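Long-range contacts in uncharacterized protein (Enterococcus faecalis, PDB 3CLQ), which is of unknown function but belongs to the AllG family, named after a subunit of oxamate carbamoyltransferase: residues Thr281-Arg286 against Pro405-Asn410; Leu345-Lys350 against Leu372-Thr377. All coordinates share one frame; numbering follows the deposited sequence.

Along the chain the four segments come in the order 281-286, 345-350, 372-377, 405-410, so both halves of contact 2 fall between the halves of contact 1. The centres of the two contacts are about 17 Å apart, on the same side of the chain's centre. Contact 1 sets helix 407-419, the last of the chain, on the edge of the antiparallel sheet that includes strand 280-283; contact 2 joins the short helix 371-377 to the turn entering strand 348-352 of another antiparallel sheet. The two helices pack together: Phe-409 CE1 lies 3.8 Å from Val-374 CG2, and Leu-375 meets Phe-409 and Asn-410. The C-terminal helix thus lies against the first sheet and helix 371-377.

Contact 1 (Thr281-Arg286 against Pro405-Asn410); sequences TGPAQR and PANVFN
Mixed polar and apolar packing joins the outermost strand of a sheet, at Thr-281 to Pro-283, to Pro-405, Asn-407 and Val-408, where the chain runs into the C-terminal helix. Asn-407 ND2 donates to Thr-281 O at 3.2 Å with an N-H...O angle of 157°. The acceptor lies close to the Asn-407 amide plane, whereas the donor stands 36° above the carbonyl plane. With CG between the backbone N and the carbonyl carbon (chi1 74°), the amide reaches over Gly-282, and its OD1 comes 3.6 Å from Gly-282 CA. The same ND2 also makes a weak bond to Glu-411 OE1. Strand 280-283 pairs antiparallel with strand 266-271, and residues 405-408 touch both strands: Pro-405 meets Phe-267 and Val-408 meets Ile-269, while Val-408 CG2 also packs on the Thr-281 and Gly-282 backbone. Pro-405 CG sits 3.5 Å from Pro-283 O, and the two proline rings cross at a slant. Bent at chi2, Gln-285 curls back to give a hydrogen bond from NE2 to Pro-283 O at 2.8 Å, which leaves NE2 3.8 Å from Pro-405 CB.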
ATOM      1  N   THR B 281      -4.127  -6.681 -36.379  1.00 51.11           N
ATOM      2  CA  THR B 281      -2.729  -6.326 -36.187  1.00 50.35           C
ATOM      3  C   THR B 281      -2.364  -5.014 -36.855  1.00 51.24           C
ATOM      4  O   THR B 281      -2.791  -4.712 -37.987  1.00 51.63           O
ATOM      5  CB  THR B 281      -1.804  -7.424 -36.767  1.00 49.88           C
ATOM      6  OG1 THR B 281      -2.190  -7.741 -38.127  1.00 47.99           O
ATOM      7  CG2 THR B 281      -1.874  -8.671 -35.898  1.00 48.63           C
ATOM      8  N   GLY B 282      -1.566  -4.218 -36.162  1.00 51.16           N
ATOM      9  CA  GLY B 282      -1.028  -3.023 -36.782  1.00 50.56           C
ATOM     10  C   GLY B 282       0.393  -2.860 -36.317  1.00 50.73           C
ATOM     11  O   GLY B 282       0.910  -3.701 -35.594  1.00 51.02           O
ATOM     12  N   PRO B 283       1.029  -1.763 -36.713  1.00 50.81           N
ATOM     13  CA  PRO B 283       2.380  -1.430 -36.303  1.00 51.29           C
ATOM     14  C   PRO B 283       2.415  -1.035 -34.836  1.00 52.07           C
ATOM     15  O   PRO B 283       1.607  -0.214 -34.390  1.00 52.51           O
ATOM     16  CB  PRO B 283       2.701  -0.203 -37.163  1.00 51.83           C
ATOM     17  CG  PRO B 283       1.688  -0.235 -38.290  1.00 51.71           C
ATOM     18  CD  PRO B 283       0.467  -0.739 -37.601  1.00 51.26           C
ATOM     19  N   ALA B 284       3.320  -1.633 -34.074  1.00 52.26           N
ATOM     20  CA  ALA B 284       3.511  -1.201 -32.701  1.00 52.18           C
ATOM     21  C   ALA B 284       4.110   0.217 -32.733  1.00 51.89           C
ATOM     22  O   ALA B 284       4.831   0.561 -33.670  1.00 50.95           O
ATOM     23  CB  ALA B 284       4.411  -2.164 -31.962  1.00 52.06           C
ATOM     24  N   GLN B 285       3.804   1.011 -31.704  1.00 50.91           N
ATOM     25  CA  GLN B 285       4.103   2.439 -31.646  1.00 50.21           C
ATOM     26  C   GLN B 285       5.252   2.803 -30.694  1.00 50.37           C
ATOM     27  O   GLN B 285       5.637   2.006 -29.839  1.00 50.99           O
ATOM     28  CB  GLN B 285       2.843   3.147 -31.163  1.00 50.31           C
ATOM     29  CG  GLN B 285       1.644   2.868 -32.037  1.00 49.43           C
ATOM     30  CD  GLN B 285       1.846   3.433 -33.405  1.00 48.13           C
ATOM     31  OE1 GLN B 285       2.107   4.619 -33.542  1.00 48.00           O
ATOM     32  NE2 GLN B 285       1.750   2.593 -34.426  1.00 47.05           N
ATOM     33  N   ARG B 286       5.787   4.013 -30.815  1.00 49.97           N
ATOM     34  CA  ARG B 286       6.787   4.467 -29.863  1.00 49.70           C
ATOM     35  C   ARG B 286       6.068   4.792 -28.587  1.00 50.31           C
ATOM     36  O   ARG B 286       4.897   5.150 -28.619  1.00 50.05           O
ATOM     37  CB  ARG B 286       7.484   5.732 -30.344  1.00 50.23           C
ATOM     38  CG  ARG B 286       7.885   5.727 -31.808  1.00 50.43           C
ATOM     39  CD  ARG B 286       8.999   6.742 -32.070  1.00 51.22           C
ATOM     40  NE  ARG B 286      10.288   6.109 -32.363  1.00 52.00           N
ATOM     41  CZ  ARG B 286      11.111   5.582 -31.457  1.00 52.06           C
ATOM     42  NH1 ARG B 286      10.801   5.590 -30.170  1.00 52.91           N
ATOM     43  NH2 ARG B 286      12.251   5.035 -31.840  1.00 52.32           N
ATOM     44  N   PRO B 405      -2.495   1.373 -32.619  1.00 57.43           N
ATOM     45  CA  PRO B 405      -2.626   2.088 -33.892  1.00 56.98           C
ATOM     46  C   PRO B 405      -4.070   2.114 -34.404  1.00 56.54           C
ATOM     47  O   PRO B 405      -4.809   1.155 -34.226  1.00 56.84           O
ATOM     48  CB  PRO B 405      -1.750   1.263 -34.834  1.00 56.99           C
ATOM     49  CG  PRO B 405      -1.862  -0.125 -34.313  1.00 56.83           C
ATOM     50  CD  PRO B 405      -2.051  -0.017 -32.813  1.00 57.18           C
ATOM     51  N   ALA B 406      -4.465   3.197 -35.054  1.00 56.36           N
ATOM     52  CA  ALA B 406      -5.858   3.372 -35.453  1.00 55.50           C
ATOM     53  C   ALA B 406      -6.443   2.214 -36.258  1.00 54.69           C
ATOM     54  O   ALA B 406      -7.584   1.816 -36.020  1.00 54.26           O
ATOM     55  CB  ALA B 406      -6.027   4.681 -36.213  1.00 55.72           C
ATOM     56  N   ASN B 407      -5.656   1.679 -37.193  1.00 54.17           N
ATOM     57  CA  ASN B 407      -6.154   0.724 -38.207  1.00 54.67           C
ATOM     58  C   ASN B 407      -6.775  -0.521 -37.586  1.00 54.57           C
ATOM     59  O   ASN B 407      -7.771  -1.066 -38.067  1.00 55.05           O
ATOM     60  CB  ASN B 407      -5.032   0.285 -39.186  1.00 54.05           C
ATOM     61  CG  ASN B 407      -4.044  -0.695 -38.538  1.00 54.10           C
ATOM     62  OD1 ASN B 407      -3.257  -0.309 -37.663  1.00 53.81           O
ATOM     63  ND2 ASN B 407      -4.116  -1.969 -38.932  1.00 52.99           N
ATOM     64  N   VAL B 408      -6.158  -0.982 -36.518  1.00 54.16           N
ATOM     65  CA  VAL B 408      -6.558  -2.235 -35.928  1.00 55.01           C
ATOM     66  C   VAL B 408      -8.060  -2.263 -35.582  1.00 56.25           C
ATOM     67  O   VAL B 408      -8.713  -3.298 -35.721  1.00 56.38           O
ATOM     68  CB  VAL B 408      -5.629  -2.563 -34.747  1.00 54.05           C
ATOM     69  CG1 VAL B 408      -6.401  -2.677 -33.443  1.00 53.34           C
ATOM     70  CG2 VAL B 408      -4.803  -3.786 -35.077  1.00 53.02           C
ATOM     71  N   PHE B 409      -8.602  -1.108 -35.189  1.00 57.23           N
ATOM     72  CA  PHE B 409     -10.028  -0.964 -34.884  1.00 57.88           C
ATOM     73  C   PHE B 409     -10.929  -0.932 -36.132  1.00 58.46           C
ATOM     74  O   PHE B 409     -11.992  -1.556 -36.157  1.00 59.13           O
ATOM     75  CB  PHE B 409     -10.242   0.274 -34.019  1.00 58.33           C
ATOM     76  CG  PHE B 409      -9.565   0.181 -32.676  1.00 59.37           C
ATOM     77  CD1 PHE B 409     -10.246  -0.308 -31.567  1.00 59.38           C
ATOM     78  CD2 PHE B 409      -8.236   0.545 -32.525  1.00 59.75           C
ATOM     79  CE1 PHE B 409      -9.619  -0.406 -30.341  1.00 59.32           C
ATOM     80  CE2 PHE B 409      -7.606   0.454 -31.293  1.00 59.51           C
ATOM     81  CZ  PHE B 409      -8.296  -0.022 -30.204  1.00 59.29           C
ATOM     82  N   ASN B 410     -10.507  -0.205 -37.161  1.00 57.71           N
ATOM     83  CA  ASN B 410     -11.198  -0.227 -38.449  1.00 57.64           C
ATOM     84  C   ASN B 410     -11.435  -1.642 -38.957  1.00 58.19           C
ATOM     85  O   ASN B 410     -12.532  -1.972 -39.397  1.00 58.89           O
ATOM     86  CB  ASN B 410     -10.399   0.536 -39.496  1.00 56.40           C
ATOM     87  CG  ASN B 410     -10.502   2.026 -39.333  1.00 56.39           C
ATOM     88  OD1 ASN B 410     -11.026   2.705 -40.202  1.00 56.38           O
ATOM     89  ND2 ASN B 410     -10.010   2.552 -38.212  1.00 57.42           N
TER

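Contact 2 (Leu345-Lys350 against Leu372-Thr377); sequences LEITTK and LKVLET
The turn leading into an edge strand of a small antiparallel sheet packs on the helix that follows the neighbouring strand, with Glu-346, Ile-347 and Thr-348 against Lys-373, Val-374 and Thr-377. Strand 348-352 pairs with strand 363-369, and a classic beta bulge places Thr-349 and Lys-350 both opposite Thr-367; a few residues on, the chain enters helix 371-377, which returns alongside the turn at 345-347. A backbone bond between Ile-347 and Asp-370 ties this turn to the lead-in of the helix, while Asp-370 OD2 accepts a hydrogen bond from Leu-372 N and a weak one from Lys-373 N. Lys-373 spans most of the polar side. Its CG is anti to the carbonyl carbon (chi1 -58°) and the chain is extended beyond, which lays the methylenes along the Glu-346 carbonyl, with CD 3.3 Å from Glu-346 O. The ammonium then arrives at Thr-348 O, where NZ makes a weak hydrogen bond of 3.4 Å. The apolar side is carried by one branch from each segment: Ile-347 CG1 lies 3.9 Å from Val-374 CG2, with Ile-347 CD1 almost as near to the same methyl, and the two side chains slant across each other. Ile-369 touches both. One turn after Lys-373, Thr-377 CG2 lies 4.4 Å from Glu-346 OE1, a loose contact. Thr-377 OG1, also bonded to Met-379 N, donates to Lys-373 O at 2.7 Å, a carbonyl that accepts the helical bond from Thr-377 N as well.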
ATOM      1  N   LEU B 345     -14.032   6.525 -20.218  1.00 57.93           N
ATOM      2  CA  LEU B 345     -15.412   6.056 -20.069  1.00 57.19           C
ATOM      3  C   LEU B 345     -16.217   6.102 -21.366  1.00 56.80           C
ATOM      4  O   LEU B 345     -17.218   5.407 -21.507  1.00 56.47           O
ATOM      5  CB  LEU B 345     -16.149   6.924 -19.050  1.00 57.00           C
ATOM      6  CG  LEU B 345     -15.867   6.801 -17.559  1.00 57.62           C
ATOM      7  CD1 LEU B 345     -16.555   7.915 -16.790  1.00 57.17           C
ATOM      8  CD2 LEU B 345     -16.326   5.445 -17.042  1.00 58.15           C
ATOM      9  N   GLU B 346     -15.799   6.946 -22.295  1.00 56.78           N
ATOM     10  CA  GLU B 346     -16.528   7.116 -23.549  1.00 57.84           C
ATOM     11  C   GLU B 346     -16.165   5.993 -24.486  1.00 57.50           C
ATOM     12  O   GLU B 346     -16.862   5.716 -25.463  1.00 56.95           O
ATOM     13  CB  GLU B 346     -16.168   8.443 -24.184  1.00 58.44           C
ATOM     14  CG  GLU B 346     -16.351   9.620 -23.255  1.00 59.89           C
ATOM     15  CD  GLU B 346     -15.760  10.874 -23.840  1.00 61.73           C
ATOM     16  OE1 GLU B 346     -15.401  10.867 -25.044  1.00 62.25           O
ATOM     17  OE2 GLU B 346     -15.649  11.874 -23.100  1.00 63.31           O
ATOM     18  N   ILE B 347     -15.073   5.335 -24.133  1.00 57.83           N
ATOM     19  CA  ILE B 347     -14.536   4.220 -24.878  1.00 58.46           C
ATOM     20  C   ILE B 347     -15.018   2.882 -24.310  1.00 57.18           C
ATOM     21  O   ILE B 347     -14.890   1.846 -24.958  1.00 57.24           O
ATOM     22  CB  ILE B 347     -13.013   4.237 -24.760  1.00 59.57           C
ATOM     23  CG1 ILE B 347     -12.356   4.621 -26.049  1.00 60.55           C
ATOM     24  CG2 ILE B 347     -12.463   2.865 -24.500  1.00 60.69           C
ATOM     25  CD1 ILE B 347     -10.871   4.295 -25.940  1.00 61.14           C
ATOM     26  N   THR B 348     -15.554   2.897 -23.099  1.00 55.37           N
ATOM     27  CA  THR B 348     -15.787   1.647 -22.385  1.00 54.63           C
ATOM     28  C   THR B 348     -17.263   1.416 -22.123  1.00 53.93           C
ATOM     29  O   THR B 348     -18.058   2.338 -22.227  1.00 54.25           O
ATOM     30  CB  THR B 348     -15.018   1.639 -21.060  1.00 54.58           C
ATOM     31  OG1 THR B 348     -15.226   2.887 -20.378  1.00 54.59           O
ATOM     32  CG2 THR B 348     -13.539   1.447 -21.317  1.00 54.31           C
ATOM     33  N   THR B 349     -17.634   0.193 -21.769  1.00 53.10           N
ATOM     34  CA  THR B 349     -19.057  -0.149 -21.690  1.00 53.31           C
ATOM     35  C   THR B 349     -19.764   0.282 -20.386  1.00 54.57           C
ATOM     36  O   THR B 349     -20.887   0.808 -20.435  1.00 54.05           O
ATOM     37  CB  THR B 349     -19.291  -1.644 -21.961  1.00 52.51           C
ATOM     38  OG1 THR B 349     -18.550  -2.051 -23.127  1.00 52.71           O
ATOM     39  CG2 THR B 349     -20.770  -1.911 -22.166  1.00 51.35           C
ATOM     40  N   LYS B 350     -19.130   0.035 -19.236  1.00 55.26           N
ATOM     41  CA  LYS B 350     -19.625   0.543 -17.937  1.00 57.34           C
ATOM     42  C   LYS B 350     -18.529   0.464 -16.887  1.00 57.01           C
ATOM     43  O   LYS B 350     -17.497  -0.143 -17.139  1.00 57.33           O
ATOM     44  CB  LYS B 350     -20.886  -0.191 -17.446  1.00 57.90           C
ATOM     45  CG  LYS B 350     -20.678  -1.653 -17.059  1.00 58.61           C
ATOM     46  CD  LYS B 350     -21.922  -2.257 -16.389  1.00 58.46           C
ATOM     47  CE  LYS B 350     -23.061  -2.471 -17.388  1.00 58.80           C
ATOM     48  NZ  LYS B 350     -24.143  -3.301 -16.785  1.00 59.43           N
ATOM     49  N   LEU B 372     -16.602  -0.010 -31.454  1.00 53.71           N
ATOM     50  CA  LEU B 372     -17.490   0.928 -32.128  1.00 53.68           C
ATOM     51  C   LEU B 372     -17.305   2.349 -31.591  1.00 53.30           C
ATOM     52  O   LEU B 372     -17.283   3.317 -32.342  1.00 52.97           O
ATOM     53  CB  LEU B 372     -18.929   0.465 -31.901  1.00 54.11           C
ATOM     54  CG  LEU B 372     -20.068   0.733 -32.883  1.00 54.56           C
ATOM     55  CD1 LEU B 372     -19.830   0.057 -34.217  1.00 54.46           C
ATOM     56  CD2 LEU B 372     -21.362   0.222 -32.274  1.00 54.44           C
ATOM     57  N   LYS B 373     -17.168   2.481 -30.281  1.00 53.10           N
ATOM     58  CA  LYS B 373     -17.010   3.802 -29.702  1.00 53.06           C
ATOM     59  C   LYS B 373     -15.605   4.362 -29.924  1.00 53.32           C
ATOM     60  O   LYS B 373     -15.427   5.581 -30.027  1.00 54.20           O
ATOM     61  CB  LYS B 373     -17.371   3.804 -28.215  1.00 53.36           C
ATOM     62  CG  LYS B 373     -18.794   3.328 -27.907  1.00 53.23           C
ATOM     63  CD  LYS B 373     -19.084   3.412 -26.418  1.00 53.09           C
ATOM     64  CE  LYS B 373     -20.370   2.693 -26.063  1.00 52.95           C
ATOM     65  NZ  LYS B 373     -20.415   2.412 -24.614  1.00 52.56           N
ATOM     66  N   VAL B 374     -14.602   3.494 -30.013  1.00 52.59           N
ATOM     67  CA  VAL B 374     -13.275   3.990 -30.317  1.00 52.76           C
ATOM     68  C   VAL B 374     -13.375   4.740 -31.645  1.00 54.88           C
ATOM     69  O   VAL B 374     -12.818   5.822 -31.811  1.00 55.76           O
ATOM     70  CB  VAL B 374     -12.229   2.855 -30.382  1.00 51.57           C
ATOM     71  CG1 VAL B 374     -10.862   3.410 -30.776  1.00 50.25           C
ATOM     72  CG2 VAL B 374     -12.148   2.125 -29.038  1.00 49.99           C
ATOM     73  N   LEU B 375     -14.150   4.179 -32.567  1.00 56.42           N
ATOM     74  CA  LEU B 375     -14.276   4.694 -33.912  1.00 56.92           C
ATOM     75  C   LEU B 375     -15.071   5.983 -34.012  1.00 57.95           C
ATOM     76  O   LEU B 375     -14.704   6.894 -34.765  1.00 58.08           O
ATOM     77  CB  LEU B 375     -14.918   3.636 -34.808  1.00 57.49           C
ATOM     78  CG  LEU B 375     -14.144   3.093 -36.012  1.00 58.25           C
ATOM     79  CD1 LEU B 375     -12.635   3.037 -35.762  1.00 58.61           C
ATOM     80  CD2 LEU B 375     -14.688   1.722 -36.385  1.00 58.54           C
ATOM     81  N   GLU B 376     -16.177   6.073 -33.289  1.00 58.69           N
ATOM     82  CA  GLU B 376     -17.032   7.230 -33.498  1.00 59.37           C
ATOM     83  C   GLU B 376     -16.507   8.467 -32.747  1.00 58.07           C
ATOM     84  O   GLU B 376     -16.681   9.586 -33.183  1.00 57.88           O
ATOM     85  CB  GLU B 376     -18.508   6.900 -33.218  1.00 61.06           C
ATOM     86  CG  GLU B 376     -18.989   7.165 -31.799  1.00 64.14           C
ATOM     87  CD  GLU B 376     -19.809   8.473 -31.648  1.00 65.36           C
ATOM     88  OE1 GLU B 376     -20.513   8.893 -32.609  1.00 65.61           O
ATOM     89  OE2 GLU B 376     -19.757   9.064 -30.539  1.00 66.31           O
ATOM     90  N   THR B 377     -15.820   8.250 -31.643  1.00 57.66           N
ATOM     91  CA  THR B 377     -15.249   9.346 -30.882  1.00 57.13           C
ATOM     92  C   THR B 377     -13.963   9.821 -31.528  1.00 57.29           C
ATOM     93  O   THR B 377     -13.607  11.000 -31.445  1.00 56.31           O
ATOM     94  CB  THR B 377     -14.856   8.869 -29.487  1.00 56.87           C
ATOM     95  OG1 THR B 377     -13.949   7.768 -29.618  1.00 56.18           O
ATOM     96  CG2 THR B 377     -16.079   8.428 -28.701  1.00 56.63           C
TER